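Local coordinates for protein histidine--tRNA ligase (Thermus thermophilus, PDB 1H4V) that attaches histidine to its cognate tRNA(His), spending ATP and releasing AMP and diphosphate, as a homodimeric class II aminoacyl-tRNA synthetase, at residues 330-335 against 371-376; 50-55 against 261-266; 141-146 against 267-272; 173-178 against 226-231; 68-71 against 75-78. All blocks are in the same frame, centred on the assembly; numbering follows the deposited sequence.

Contact 1 of 5, residues 330-335 against 371-376; sequences DLYLIP and EEALKR
Y332 and A373 form the close-packed, buried side of this contact, while R376 and E372 close it off toward more exposed ground. The tyrosine leaves the strand toward the helix with CG anti to the backbone N (chi1 -169°), which stands the ring up alongside the last turn of residues 371-375. Near the root of the ring, Y332 CD2 rests 4.1 Å from A373 CA and hardly farther from A373 CB, so the small alanine lets strand and helix come near, with Y332 CA and A373 CA 5.9 Å apart. A373 also packs on A381 of the adjoining strand. The setting is the anticodon-binding domain, a mixed five-stranded sheet flanked by helices, in which residues 331-335 form an inner strand and the helix 366-375 lies against it. Toward the outer end of the ring the chemistry changes. R376 reaches over one ring face, its CD 3.7 Å from the centroid of the Y332 ring and 16° off the normal, a CH-pi contact. A bend at chi3 then lays the guanidinium nearly flat to the ring, the two planes 15° apart, with R376 NE 3.3 Å from Y332 CE1. On the same side of the ring as R376, E372 approaches obliquely, its CB 4.2 Å from Y332 CE2. The E372 carboxylate belongs elsewhere: it is held in a salt bridge by R364 and makes no hydrogen bond to the tyrosine hydroxyl. R376, for its part, leans on E358 and on P99 of the second subunit.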
# COMPACT_ATOMS: atom_id res chain seq x y z
N ASP A 330 15.53 19.90 -7.03
CA ASP A 330 16.87 20.44 -6.85
C ASP A 330 17.16 21.45 -7.95
O ASP A 330 17.91 22.39 -7.75
CB ASP A 330 17.91 19.31 -6.90
CG ASP A 330 17.76 18.33 -5.75
OD1 ASP A 330 17.57 18.78 -4.60
OD2 ASP A 330 17.84 17.11 -6.00
N LEU A 331 16.54 21.25 -9.11
CA LEU A 331 16.74 22.14 -10.25
C LEU A 331 15.48 22.33 -11.09
O LEU A 331 14.83 21.35 -11.49
CB LEU A 331 17.86 21.59 -11.14
CG LEU A 331 18.15 22.29 -12.48
CD1 LEU A 331 18.76 23.66 -12.21
CD2 LEU A 331 19.11 21.45 -13.32
N TYR A 332 15.12 23.59 -11.36
CA TYR A 332 13.98 23.91 -12.20
C TYR A 332 14.51 24.69 -13.40
O TYR A 332 14.91 25.85 -13.27
CB TYR A 332 12.95 24.75 -11.45
CG TYR A 332 11.64 24.87 -12.21
CD1 TYR A 332 10.81 23.77 -12.37
CD2 TYR A 332 11.27 26.06 -12.82
CE1 TYR A 332 9.64 23.84 -13.13
CE2 TYR A 332 10.11 26.15 -13.58
CZ TYR A 332 9.30 25.04 -13.73
OH TYR A 332 8.16 25.11 -14.50
N LEU A 333 14.54 24.03 -14.55
CA LEU A 333 15.04 24.60 -15.80
C LEU A 333 14.06 25.46 -16.56
O LEU A 333 12.93 25.05 -16.83
CB LEU A 333 15.52 23.47 -16.71
CG LEU A 333 16.90 22.93 -16.38
CD1 LEU A 333 17.07 21.53 -16.94
CD2 LEU A 333 17.95 23.89 -16.94
N ILE A 334 14.50 26.66 -16.93
CA ILE A 334 13.65 27.59 -17.67
C ILE A 334 14.18 27.78 -19.09
O ILE A 334 15.23 28.41 -19.29
CB ILE A 334 13.61 28.98 -16.98
CG1 ILE A 334 12.94 28.88 -15.61
CG2 ILE A 334 12.86 29.99 -17.85
CD1 ILE A 334 13.78 28.21 -14.58
N PRO A 335 13.47 27.24 -20.09
CA PRO A 335 13.92 27.40 -21.48
C PRO A 335 13.52 28.80 -21.92
O PRO A 335 12.42 29.25 -21.62
CB PRO A 335 13.15 26.30 -22.23
CG PRO A 335 11.89 26.18 -21.44
CD PRO A 335 12.34 26.30 -20.00
N GLU A 371 10.87 33.42 -11.17
CA GLU A 371 9.74 33.62 -10.30
C GLU A 371 9.06 32.27 -10.04
O GLU A 371 8.65 31.97 -8.91
CB GLU A 371 8.77 34.59 -10.99
CG GLU A 371 7.83 35.37 -10.09
CD GLU A 371 7.25 36.58 -10.81
OE1 GLU A 371 6.57 36.39 -11.84
OE2 GLU A 371 7.48 37.72 -10.35
N GLU A 372 8.95 31.44 -11.07
CA GLU A 372 8.32 30.14 -10.93
C GLU A 372 9.18 29.18 -10.11
O GLU A 372 8.65 28.36 -9.35
CB GLU A 372 8.02 29.54 -12.31
CG GLU A 372 7.28 30.50 -13.21
CD GLU A 372 6.82 29.88 -14.51
OE1 GLU A 372 7.63 29.19 -15.17
OE2 GLU A 372 5.64 30.10 -14.87
N ALA A 373 10.50 29.28 -10.24
CA ALA A 373 11.40 28.42 -9.49
C ALA A 373 11.29 28.72 -8.00
O ALA A 373 11.37 27.81 -7.18
CB ALA A 373 12.83 28.64 -9.95
N LEU A 374 11.11 29.99 -7.64
CA LEU A 374 10.97 30.38 -6.24
C LEU A 374 9.70 29.79 -5.65
O LEU A 374 9.70 29.25 -4.54
CB LEU A 374 10.90 31.91 -6.09
CG LEU A 374 12.15 32.76 -5.87
CD1 LEU A 374 13.07 32.04 -4.88
CD2 LEU A 374 12.87 33.03 -7.18
N LYS A 375 8.61 29.90 -6.40
CA LYS A 375 7.33 29.39 -5.96
C LYS A 375 7.35 27.88 -5.77
O LYS A 375 6.69 27.35 -4.88
CB LYS A 375 6.24 29.80 -6.96
N ARG A 376 8.11 27.19 -6.61
CA ARG A 376 8.20 25.73 -6.56
C ARG A 376 9.24 25.26 -5.55
O ARG A 376 9.44 24.06 -5.36
CB ARG A 376 8.49 25.20 -7.96
CG ARG A 376 7.50 25.73 -8.99
CD ARG A 376 7.85 25.34 -10.42
NE ARG A 376 7.31 24.04 -10.78
CZ ARG A 376 6.24 23.87 -11.56
NH1 ARG A 376 5.59 24.91 -12.05
NH2 ARG A 376 5.82 22.64 -11.83

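Contact 2 of 5, residues 50-55 against 261-266; sequences FEKGVG and LDYYVR
K52 sets CG anti to its carbonyl carbon (chi1 -50°) and then bends at chi2 (-53°), which brings its chain across L261, and a chi1 of 62° at Y263 sets its CG between the backbone N and the carbonyl carbon, with the hydroxyl end facing the lysine. L261 and Y263 are the first and third residues of a type I beta turn, L261 to Y264, whose closing backbone bond is weak. The sequence LDYY of this turn matches the end of a signature motif of histidyl-tRNA synthetases that in relatives helps form the histidine pocket; here, in the ligand-free enzyme, the turn meets the loop that follows strand 44-46 of the catalytic domain. The aliphatic part of the lysine does the touching. K52 CB lies 3.9 Å from L261 CD2, and K52 CG sits equally near L261 CD1, so that both leucine methyls lie against the start of the lysine chain from one side. Farther along, the chain passes the tyrosine at its edge, near the ring plane, rather than over a face. The charged end is spent elsewhere, since K52 NZ forms a salt bridge with E81. An alanine here would probably leave E81 without its charge mate and open a gap beside the L261 methyls and the tyrosine hydroxyl. No hydrogen bond joins the two segments, and the Y263 ring has a neighbour within its own turn: L261 CB stands 4.1 Å above one face of the Y263 ring, toward the rim. At the edge, K52 CD approaches Y263 OH to 3.6 Å.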
# COMPACT_ATOMS: atom_id res chain seq x y z
N PHE A 50 -14.31 -14.39 7.09
CA PHE A 50 -14.79 -13.31 7.93
C PHE A 50 -16.10 -13.50 8.68
O PHE A 50 -16.55 -12.58 9.36
CB PHE A 50 -14.85 -12.02 7.09
CG PHE A 50 -13.51 -11.63 6.52
CD1 PHE A 50 -13.31 -11.60 5.15
CD2 PHE A 50 -12.45 -11.33 7.36
CE1 PHE A 50 -12.06 -11.27 4.62
CE2 PHE A 50 -11.21 -11.00 6.84
CZ PHE A 50 -11.01 -10.97 5.48
N GLU A 51 -16.71 -14.68 8.57
CA GLU A 51 -17.95 -14.95 9.31
C GLU A 51 -17.56 -15.22 10.77
O GLU A 51 -16.60 -15.93 11.03
CB GLU A 51 -18.69 -16.14 8.69
CG GLU A 51 -19.08 -15.91 7.22
CD GLU A 51 -19.90 -17.05 6.62
OE1 GLU A 51 -19.48 -18.22 6.73
OE2 GLU A 51 -20.96 -16.76 6.02
N LYS A 52 -18.29 -14.62 11.71
CA LYS A 52 -17.97 -14.76 13.13
C LYS A 52 -18.62 -15.93 13.87
O LYS A 52 -18.31 -16.16 15.04
CB LYS A 52 -18.30 -13.46 13.86
CG LYS A 52 -17.73 -12.23 13.18
CD LYS A 52 -16.24 -12.38 12.94
CE LYS A 52 -15.70 -11.20 12.15
NZ LYS A 52 -14.27 -11.41 11.78
N GLY A 53 -19.50 -16.66 13.20
CA GLY A 53 -20.16 -17.77 13.87
C GLY A 53 -21.65 -17.76 13.62
O GLY A 53 -22.19 -16.82 13.05
N VAL A 54 -22.33 -18.82 14.06
CA VAL A 54 -23.76 -18.92 13.87
C VAL A 54 -24.56 -18.11 14.89
O VAL A 54 -24.52 -18.39 16.09
CB VAL A 54 -24.22 -20.39 13.92
CG1 VAL A 54 -25.70 -20.49 13.57
CG2 VAL A 54 -23.38 -21.23 12.96
N GLY A 55 -25.27 -17.11 14.39
CA GLY A 55 -26.08 -16.24 15.22
C GLY A 55 -26.54 -15.05 14.40
O GLY A 55 -25.74 -14.16 14.10
N LEU A 261 -18.30 -11.54 20.91
CA LEU A 261 -18.03 -12.76 20.15
C LEU A 261 -17.41 -13.85 21.01
O LEU A 261 -16.57 -13.58 21.87
CB LEU A 261 -17.15 -12.46 18.95
CG LEU A 261 -17.78 -11.48 17.95
CD1 LEU A 261 -16.79 -11.19 16.84
CD2 LEU A 261 -19.07 -12.08 17.38
N ASP A 262 -17.82 -15.09 20.75
CA ASP A 262 -17.35 -16.25 21.51
C ASP A 262 -15.86 -16.59 21.44
O ASP A 262 -15.36 -17.34 22.28
CB ASP A 262 -18.16 -17.48 21.10
CG ASP A 262 -19.62 -17.39 21.54
OD1 ASP A 262 -19.88 -17.52 22.76
OD2 ASP A 262 -20.50 -17.19 20.68
N TYR A 263 -15.13 -16.05 20.47
CA TYR A 263 -13.71 -16.38 20.40
C TYR A 263 -12.79 -15.41 21.13
O TYR A 263 -11.58 -15.64 21.21
CB TYR A 263 -13.27 -16.55 18.93
CG TYR A 263 -13.41 -15.33 18.04
CD1 TYR A 263 -12.49 -14.29 18.09
CD2 TYR A 263 -14.44 -15.25 17.09
CE1 TYR A 263 -12.58 -13.20 17.23
CE2 TYR A 263 -14.53 -14.17 16.23
CZ TYR A 263 -13.60 -13.15 16.30
OH TYR A 263 -13.68 -12.08 15.44
N TYR A 264 -13.35 -14.34 21.68
CA TYR A 264 -12.55 -13.38 22.43
C TYR A 264 -12.40 -13.90 23.84
O TYR A 264 -13.37 -14.33 24.47
CB TYR A 264 -13.22 -12.00 22.46
CG TYR A 264 -13.10 -11.25 21.15
CD1 TYR A 264 -14.21 -11.06 20.33
CD2 TYR A 264 -11.87 -10.74 20.73
CE1 TYR A 264 -14.10 -10.38 19.12
CE2 TYR A 264 -11.75 -10.06 19.52
CZ TYR A 264 -12.86 -9.88 18.72
OH TYR A 264 -12.75 -9.19 17.54
N VAL A 265 -11.17 -13.87 24.34
CA VAL A 265 -10.87 -14.38 25.67
C VAL A 265 -9.91 -13.47 26.43
O VAL A 265 -9.11 -12.74 25.84
CB VAL A 265 -10.27 -15.82 25.52
CG1 VAL A 265 -8.95 -15.94 26.25
CG2 VAL A 265 -11.27 -16.85 26.01
N ARG A 266 -10.00 -13.50 27.75
CA ARG A 266 -9.16 -12.71 28.63
C ARG A 266 -8.95 -11.26 28.19
O ARG A 266 -9.92 -10.56 27.87
CB ARG A 266 -7.81 -13.42 28.82
CG ARG A 266 -7.98 -14.81 29.41
CD ARG A 266 -6.69 -15.54 29.73
NE ARG A 266 -7.02 -16.87 30.25
CZ ARG A 266 -6.16 -17.75 30.73
NH1 ARG A 266 -4.86 -17.48 30.76
NH2 ARG A 266 -6.60 -18.91 31.18

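Contact 3 of 5, residues 141-146 against 267-272; sequences AEAVVL and TAFEVH
V144 and F269 meet through a CH-pi contact that dominates the interface. The methyl V144 CG2 sits over the centre of one face of the F269 ring, 3.5 Å from its centroid and 15° off the ring normal. Two torsions produce this alignment: the valine turns CG1 anti to the backbone N (chi1 172°), freeing CG2 to point at the ring, while F269 places CG between its backbone N and carbonyl carbon (chi1 65°). The two side chains run alongside in opposite senses, each reaching toward the other's backbone. Plain apolar packing continues at the far end of the ring, where F269 CZ comes within 4.1 Å of A143 CB and touches the helix backbone between A143 and V144. These contacts press the helix 137-153 against strand 267-272 of the mostly antiparallel sheet at the heart of the class II catalytic domain. The same strand is bonded through its backbone on both flanks, to G285 from F269 and to S164 from A268. Around the ring, L163 and L147 add further apolar cover, and V144 also touches V161 and L244. Polar interactions lie at the borders. T267 OG1 is hydrogen-bonded to D140, just ahead of the helical segment, and elsewhere on the helix E142 forms salt bridges with R103 and with R352 of the second subunit.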
# COMPACT_ATOMS: atom_id res chain seq x y z
N ALA A 141 0.71 -7.72 27.56
CA ALA A 141 1.27 -6.46 28.00
C ALA A 141 2.05 -5.82 26.85
O ALA A 141 2.05 -4.60 26.68
CB ALA A 141 2.18 -6.68 29.21
N GLU A 142 2.72 -6.66 26.05
CA GLU A 142 3.50 -6.16 24.92
C GLU A 142 2.60 -5.55 23.86
O GLU A 142 2.91 -4.49 23.32
CB GLU A 142 4.34 -7.29 24.32
CG GLU A 142 5.19 -6.88 23.14
CD GLU A 142 6.21 -7.96 22.76
OE1 GLU A 142 7.43 -7.70 22.86
OE2 GLU A 142 5.78 -9.06 22.36
N ALA A 143 1.47 -6.20 23.58
CA ALA A 143 0.52 -5.70 22.60
C ALA A 143 0.05 -4.31 23.01
O ALA A 143 0.00 -3.39 22.19
CB ALA A 143 -0.68 -6.64 22.49
N VAL A 144 -0.28 -4.16 24.29
CA VAL A 144 -0.73 -2.89 24.85
C VAL A 144 0.36 -1.82 24.74
O VAL A 144 0.13 -0.73 24.21
CB VAL A 144 -1.14 -3.04 26.35
CG1 VAL A 144 -1.42 -1.68 26.94
CG2 VAL A 144 -2.40 -3.92 26.47
N VAL A 145 1.56 -2.13 25.23
CA VAL A 145 2.66 -1.17 25.17
C VAL A 145 3.02 -0.82 23.73
O VAL A 145 3.30 0.34 23.44
CB VAL A 145 3.91 -1.72 25.87
CG1 VAL A 145 5.02 -0.68 25.82
CG2 VAL A 145 3.59 -2.07 27.31
N LEU A 146 3.02 -1.80 22.83
CA LEU A 146 3.34 -1.55 21.43
C LEU A 146 2.36 -0.55 20.80
O LEU A 146 2.78 0.33 20.05
CB LEU A 146 3.34 -2.85 20.62
CG LEU A 146 4.58 -3.74 20.71
CD1 LEU A 146 4.39 -4.93 19.79
CD2 LEU A 146 5.82 -2.96 20.30
N THR A 267 -7.70 -10.82 28.18
CA THR A 267 -7.33 -9.44 27.84
C THR A 267 -8.09 -8.71 26.74
O THR A 267 -8.33 -9.23 25.65
CB THR A 267 -5.84 -9.35 27.48
OG1 THR A 267 -5.07 -10.07 28.45
CG2 THR A 267 -5.38 -7.91 27.49
N ALA A 268 -8.46 -7.47 27.04
CA ALA A 268 -9.13 -6.60 26.10
C ALA A 268 -8.60 -5.23 26.50
O ALA A 268 -8.37 -4.98 27.68
CB ALA A 268 -10.63 -6.65 26.27
N PHE A 269 -8.39 -4.35 25.53
CA PHE A 269 -7.87 -3.04 25.86
C PHE A 269 -8.12 -2.05 24.76
O PHE A 269 -8.37 -2.42 23.61
CB PHE A 269 -6.37 -3.13 26.15
CG PHE A 269 -5.55 -3.52 24.96
CD1 PHE A 269 -5.04 -2.55 24.11
CD2 PHE A 269 -5.29 -4.86 24.70
CE1 PHE A 269 -4.27 -2.91 22.99
CE2 PHE A 269 -4.53 -5.24 23.59
CZ PHE A 269 -4.02 -4.25 22.73
N GLU A 270 -8.04 -0.77 25.12
CA GLU A 270 -8.26 0.31 24.19
C GLU A 270 -7.45 1.52 24.62
O GLU A 270 -7.11 1.67 25.80
CB GLU A 270 -9.74 0.68 24.13
CG GLU A 270 -10.51 -0.03 23.04
CD GLU A 270 -12.01 0.24 23.10
OE1 GLU A 270 -12.39 1.41 23.32
OE2 GLU A 270 -12.80 -0.72 22.90
N VAL A 271 -7.14 2.38 23.66
CA VAL A 271 -6.41 3.61 23.91
C VAL A 271 -7.30 4.74 23.39
O VAL A 271 -7.64 4.77 22.21
CB VAL A 271 -5.06 3.63 23.18
CG1 VAL A 271 -4.29 4.89 23.56
CG2 VAL A 271 -4.26 2.41 23.54
N HIS A 272 -7.69 5.64 24.28
CA HIS A 272 -8.56 6.76 23.92
C HIS A 272 -7.81 8.08 23.86
O HIS A 272 -6.77 8.25 24.49
CB HIS A 272 -9.69 6.88 24.95
CG HIS A 272 -10.62 5.72 24.98
ND1 HIS A 272 -11.69 5.60 24.12
CD2 HIS A 272 -10.63 4.59 25.74
CE1 HIS A 272 -12.31 4.46 24.34
NE2 HIS A 272 -11.69 3.83 25.32

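Contact 4 of 5, residues 173-178 against 226-231; sequences ARYNAY and LDFLGE
A single phenylalanine, F228, engages two tyrosines of one helix, Y175 and Y178, and meets each in a different way. Toward Y175 the arrangement is T-shaped: the tyrosine edge points at the phenylalanine face, with Y175 CD1 standing 3.4 Å above the plane of the F228 ring and toward its rim. The ring centroids of Y175 and F228 are 5.0 Å apart and their planes lie at 68°. Toward Y178 the pairing is oblique, with planes 35° apart; here F228 brings its CZ over the Y178 ring and approaches Y178 CD2 to 3.6 Å. Both tyrosines hold CG anti to the backbone N, which lines up the two rings, almost one helical turn apart, to receive F228. This aromatic cluster ties the helix 169-183 to the segment leading into helix 231-246, where the helical insertion of the enzyme returns to the catalytic domain. Its polar atoms are turned to one place outside: Y175 OH is hydrogen-bonded to R223 O and Y178 OH to R223 N. The segments themselves share only apolar and aromatic contact, so the two hydroxyl bonds to the backbone of one residue, R223, probably fix how the tyrosine rings present themselves to F228.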
# COMPACT_ATOMS: atom_id res chain seq x y z
N ALA A 173 -19.80 -18.29 29.93
CA ALA A 173 -21.03 -19.06 29.96
C ALA A 173 -21.89 -18.61 31.15
O ALA A 173 -23.09 -18.35 31.00
CB ALA A 173 -20.72 -20.55 30.06
N ARG A 174 -21.28 -18.52 32.33
CA ARG A 174 -22.01 -18.09 33.52
C ARG A 174 -22.56 -16.68 33.36
O ARG A 174 -23.71 -16.41 33.71
CB ARG A 174 -21.10 -18.14 34.75
CG ARG A 174 -20.75 -19.55 35.22
CD ARG A 174 -19.78 -19.52 36.39
NE ARG A 174 -19.48 -20.86 36.90
CZ ARG A 174 -18.79 -21.12 38.00
NH1 ARG A 174 -18.30 -20.12 38.73
NH2 ARG A 174 -18.58 -22.37 38.39
N TYR A 175 -21.75 -15.78 32.82
CA TYR A 175 -22.18 -14.41 32.63
C TYR A 175 -23.41 -14.34 31.72
O TYR A 175 -24.35 -13.59 31.99
CB TYR A 175 -21.05 -13.57 32.04
CG TYR A 175 -21.36 -12.10 31.96
CD1 TYR A 175 -21.61 -11.35 33.12
CD2 TYR A 175 -21.39 -11.43 30.74
CE1 TYR A 175 -21.87 -9.98 33.07
CE2 TYR A 175 -21.65 -10.07 30.67
CZ TYR A 175 -21.89 -9.35 31.84
OH TYR A 175 -22.14 -8.01 31.77
N ASN A 176 -23.40 -15.12 30.64
CA ASN A 176 -24.53 -15.15 29.72
C ASN A 176 -25.80 -15.62 30.43
O ASN A 176 -26.88 -15.12 30.16
CB ASN A 176 -24.23 -16.04 28.51
CG ASN A 176 -23.53 -15.28 27.39
OD1 ASN A 176 -24.01 -14.24 26.95
ND2 ASN A 176 -22.40 -15.81 26.93
N ALA A 177 -25.66 -16.59 31.33
CA ALA A 177 -26.82 -17.09 32.06
C ALA A 177 -27.33 -15.91 32.88
O ALA A 177 -28.52 -15.57 32.83
CB ALA A 177 -26.41 -18.23 32.97
N TYR A 178 -26.43 -15.29 33.63
CA TYR A 178 -26.77 -14.14 34.44
C TYR A 178 -27.48 -13.09 33.60
O TYR A 178 -28.48 -12.52 34.01
CB TYR A 178 -25.51 -13.54 35.06
CG TYR A 178 -25.69 -12.12 35.53
CD1 TYR A 178 -26.47 -11.83 36.65
CD2 TYR A 178 -25.09 -11.07 34.86
CE1 TYR A 178 -26.65 -10.52 37.07
CE2 TYR A 178 -25.26 -9.76 35.27
CZ TYR A 178 -26.05 -9.49 36.38
OH TYR A 178 -26.20 -8.18 36.79
N LEU A 226 -16.31 -8.34 34.32
CA LEU A 226 -15.16 -8.34 35.22
C LEU A 226 -15.48 -9.06 36.52
O LEU A 226 -14.62 -9.73 37.08
CB LEU A 226 -14.72 -6.92 35.56
CG LEU A 226 -13.70 -6.20 34.67
CD1 LEU A 226 -13.40 -4.84 35.28
CD2 LEU A 226 -12.42 -7.01 34.58
N ASP A 227 -16.71 -8.90 36.99
CA ASP A 227 -17.14 -9.53 38.23
C ASP A 227 -17.31 -11.04 38.04
O ASP A 227 -17.59 -11.75 38.99
CB ASP A 227 -18.47 -8.94 38.70
CG ASP A 227 -18.38 -7.45 39.03
OD1 ASP A 227 -19.43 -6.84 39.30
OD2 ASP A 227 -17.25 -6.90 39.02
N PHE A 228 -17.12 -11.52 36.82
CA PHE A 228 -17.27 -12.95 36.55
C PHE A 228 -15.99 -13.66 36.09
O PHE A 228 -16.05 -14.78 35.59
CB PHE A 228 -18.38 -13.17 35.50
CG PHE A 228 -19.76 -12.84 36.00
CD1 PHE A 228 -20.12 -11.51 36.24
CD2 PHE A 228 -20.70 -13.84 36.23
CE1 PHE A 228 -21.39 -11.20 36.71
CE2 PHE A 228 -21.98 -13.53 36.70
CZ PHE A 228 -22.32 -12.21 36.93
N LEU A 229 -14.84 -13.03 36.28
CA LEU A 229 -13.60 -13.67 35.87
C LEU A 229 -13.31 -14.91 36.71
O LEU A 229 -13.39 -14.88 37.93
CB LEU A 229 -12.43 -12.69 35.96
CG LEU A 229 -12.49 -11.41 35.12
CD1 LEU A 229 -11.12 -10.75 35.15
CD2 LEU A 229 -12.88 -11.73 33.67
N GLY A 230 -12.99 -16.01 36.03
CA GLY A 230 -12.67 -17.23 36.74
C GLY A 230 -11.29 -17.15 37.37
O GLY A 230 -10.59 -16.15 37.22
N GLU A 231 -10.90 -18.21 38.08
CA GLU A 231 -9.61 -18.26 38.76
C GLU A 231 -8.43 -17.93 37.84
O GLU A 231 -7.68 -16.99 38.09
CB GLU A 231 -9.41 -19.64 39.38
CG GLU A 231 -8.14 -19.79 40.21
CD GLU A 231 -8.14 -18.92 41.45
OE1 GLU A 231 -8.36 -17.69 41.31
OE2 GLU A 231 -7.92 -19.45 42.56

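Contact 5 of 5, residues 68-71 against 75-78; sequences FQDR and SLTL
F68 and L76 form an antiparallel hydrogen-bonded pair, and Q69 with S75 the non-hydrogen-bonded pair beside it, their CA atoms only 4.3 Å apart. F68 N donates to L76 O at 2.7 Å, and L76 N returns a bond to F68 O, whose modelled length is too short to be taken literally. The side chain of F68 is drawn back over the partner strand because its CG lies between the backbone N and the carbonyl carbon (chi1 62°). One ring face therefore covers the leucine: L76 CB is 4.1 Å from the centroid of the F68 ring, 19° off the normal, a CH-pi contact. At the edge of the same ring, near its plane, L78 CD1 comes to 3.5 Å from F68 CE2. The pairing is that of a beta hairpin, strands 67-69 and 75-78, whose second strand also pairs with 44-46 in a small three-stranded antiparallel sheet of the catalytic domain. On the face that carries Q69 and S75, the serine hydroxyl is bonded to T47. The face with F68 and L76 looks to the dimer partner: the F68 rings of the two subunits meet with planes about 10° apart, and L78 packs on F44 of the second subunit. An alanine in place of F68 would probably abolish the ring pair between the subunits and open a gap beside L76 CB and L78 CD1. Past the strand end, D70 OD2 lies 3.5 Å from L76 CD2 while the carboxylate forms a salt bridge with R122 of the second subunit.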
# COMPACT_ATOMS: atom_id res chain seq x y z
N PHE A 68 -19.64 -10.69 -2.60
CA PHE A 68 -20.03 -10.92 -3.99
C PHE A 68 -19.43 -12.23 -4.44
O PHE A 68 -18.51 -12.75 -3.80
CB PHE A 68 -19.53 -9.77 -4.87
CG PHE A 68 -18.03 -9.63 -4.90
CD1 PHE A 68 -17.27 -10.29 -5.86
CD2 PHE A 68 -17.37 -8.86 -3.94
CE1 PHE A 68 -15.87 -10.19 -5.86
CE2 PHE A 68 -15.98 -8.76 -3.92
CZ PHE A 68 -15.22 -9.42 -4.89
N GLN A 69 -19.95 -12.80 -5.51
CA GLN A 69 -19.39 -14.05 -5.99
C GLN A 69 -18.78 -13.84 -7.36
O GLN A 69 -19.31 -13.10 -8.17
CB GLN A 69 -20.46 -15.15 -6.04
CG GLN A 69 -21.71 -14.81 -6.80
CD GLN A 69 -22.78 -15.86 -6.58
OE1 GLN A 69 -23.26 -16.05 -5.46
NE2 GLN A 69 -23.17 -16.55 -7.65
N ASP A 70 -17.63 -14.46 -7.58
CA ASP A 70 -16.94 -14.34 -8.85
C ASP A 70 -17.48 -15.34 -9.85
O ASP A 70 -18.46 -16.04 -9.57
CB ASP A 70 -15.44 -14.57 -8.66
CG ASP A 70 -15.12 -15.99 -8.26
OD1 ASP A 70 -15.61 -16.93 -8.93
OD2 ASP A 70 -14.35 -16.19 -7.29
N ARG A 71 -16.85 -15.41 -11.01
CA ARG A 71 -17.27 -16.34 -12.04
C ARG A 71 -17.00 -17.73 -11.48
O ARG A 71 -15.85 -18.19 -11.44
CB ARG A 71 -16.46 -16.10 -13.32
CG ARG A 71 -16.59 -14.67 -13.84
CD ARG A 71 -15.57 -14.36 -14.92
NE ARG A 71 -15.87 -15.03 -16.18
CZ ARG A 71 -15.14 -14.88 -17.28
NH1 ARG A 71 -14.08 -14.08 -17.27
NH2 ARG A 71 -15.48 -15.51 -18.40
N SER A 75 -18.39 -17.45 -3.00
CA SER A 75 -18.66 -16.21 -2.29
C SER A 75 -17.34 -15.54 -1.91
O SER A 75 -16.47 -16.17 -1.31
CB SER A 75 -19.49 -16.49 -1.04
OG SER A 75 -19.93 -15.29 -0.43
N LEU A 76 -17.21 -14.27 -2.26
CA LEU A 76 -16.00 -13.50 -1.97
C LEU A 76 -16.37 -12.25 -1.18
O LEU A 76 -17.43 -11.67 -1.39
CB LEU A 76 -15.33 -13.09 -3.29
CG LEU A 76 -14.06 -13.80 -3.77
CD1 LEU A 76 -14.17 -15.30 -3.63
CD2 LEU A 76 -13.79 -13.41 -5.22
N THR A 77 -15.49 -11.84 -0.26
CA THR A 77 -15.75 -10.66 0.56
C THR A 77 -14.54 -9.73 0.68
O THR A 77 -13.41 -10.16 0.87
CB THR A 77 -16.22 -11.08 2.00
OG1 THR A 77 -17.56 -11.58 1.94
CG2 THR A 77 -16.16 -9.89 2.95
N LEU A 78 -14.80 -8.43 0.55
CA LEU A 78 -13.76 -7.41 0.68
C LEU A 78 -13.34 -7.38 2.14
O LEU A 78 -14.18 -7.31 3.03
CB LEU A 78 -14.32 -6.05 0.26
CG LEU A 78 -13.93 -5.46 -1.10
CD1 LEU A 78 -13.94 -6.52 -2.17
CD2 LEU A 78 -14.88 -4.34 -1.46

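In the fold
Of the five, only contact 3 is wholly buried, and its chemistry is correspondingly apolar, a methyl on a ring between helix and central sheet. The others are partly exposed and bring polar chains to their margins. Contacts 2 and 3 use adjoining pieces of chain, 261-266 running straight into strand 267-272. Contact 4 is nested within the loops closed by both and replaces aliphatic packing with aromatic pairs. Contact 5, the one built on backbone hydrogen bonds, touches contact 2 through F50 and T77 and, like contacts 1 and 3, reaches the second subunit. Contact 1 stands apart in the anticodon-binding domain, its centre about 59 Å from that of contact 2.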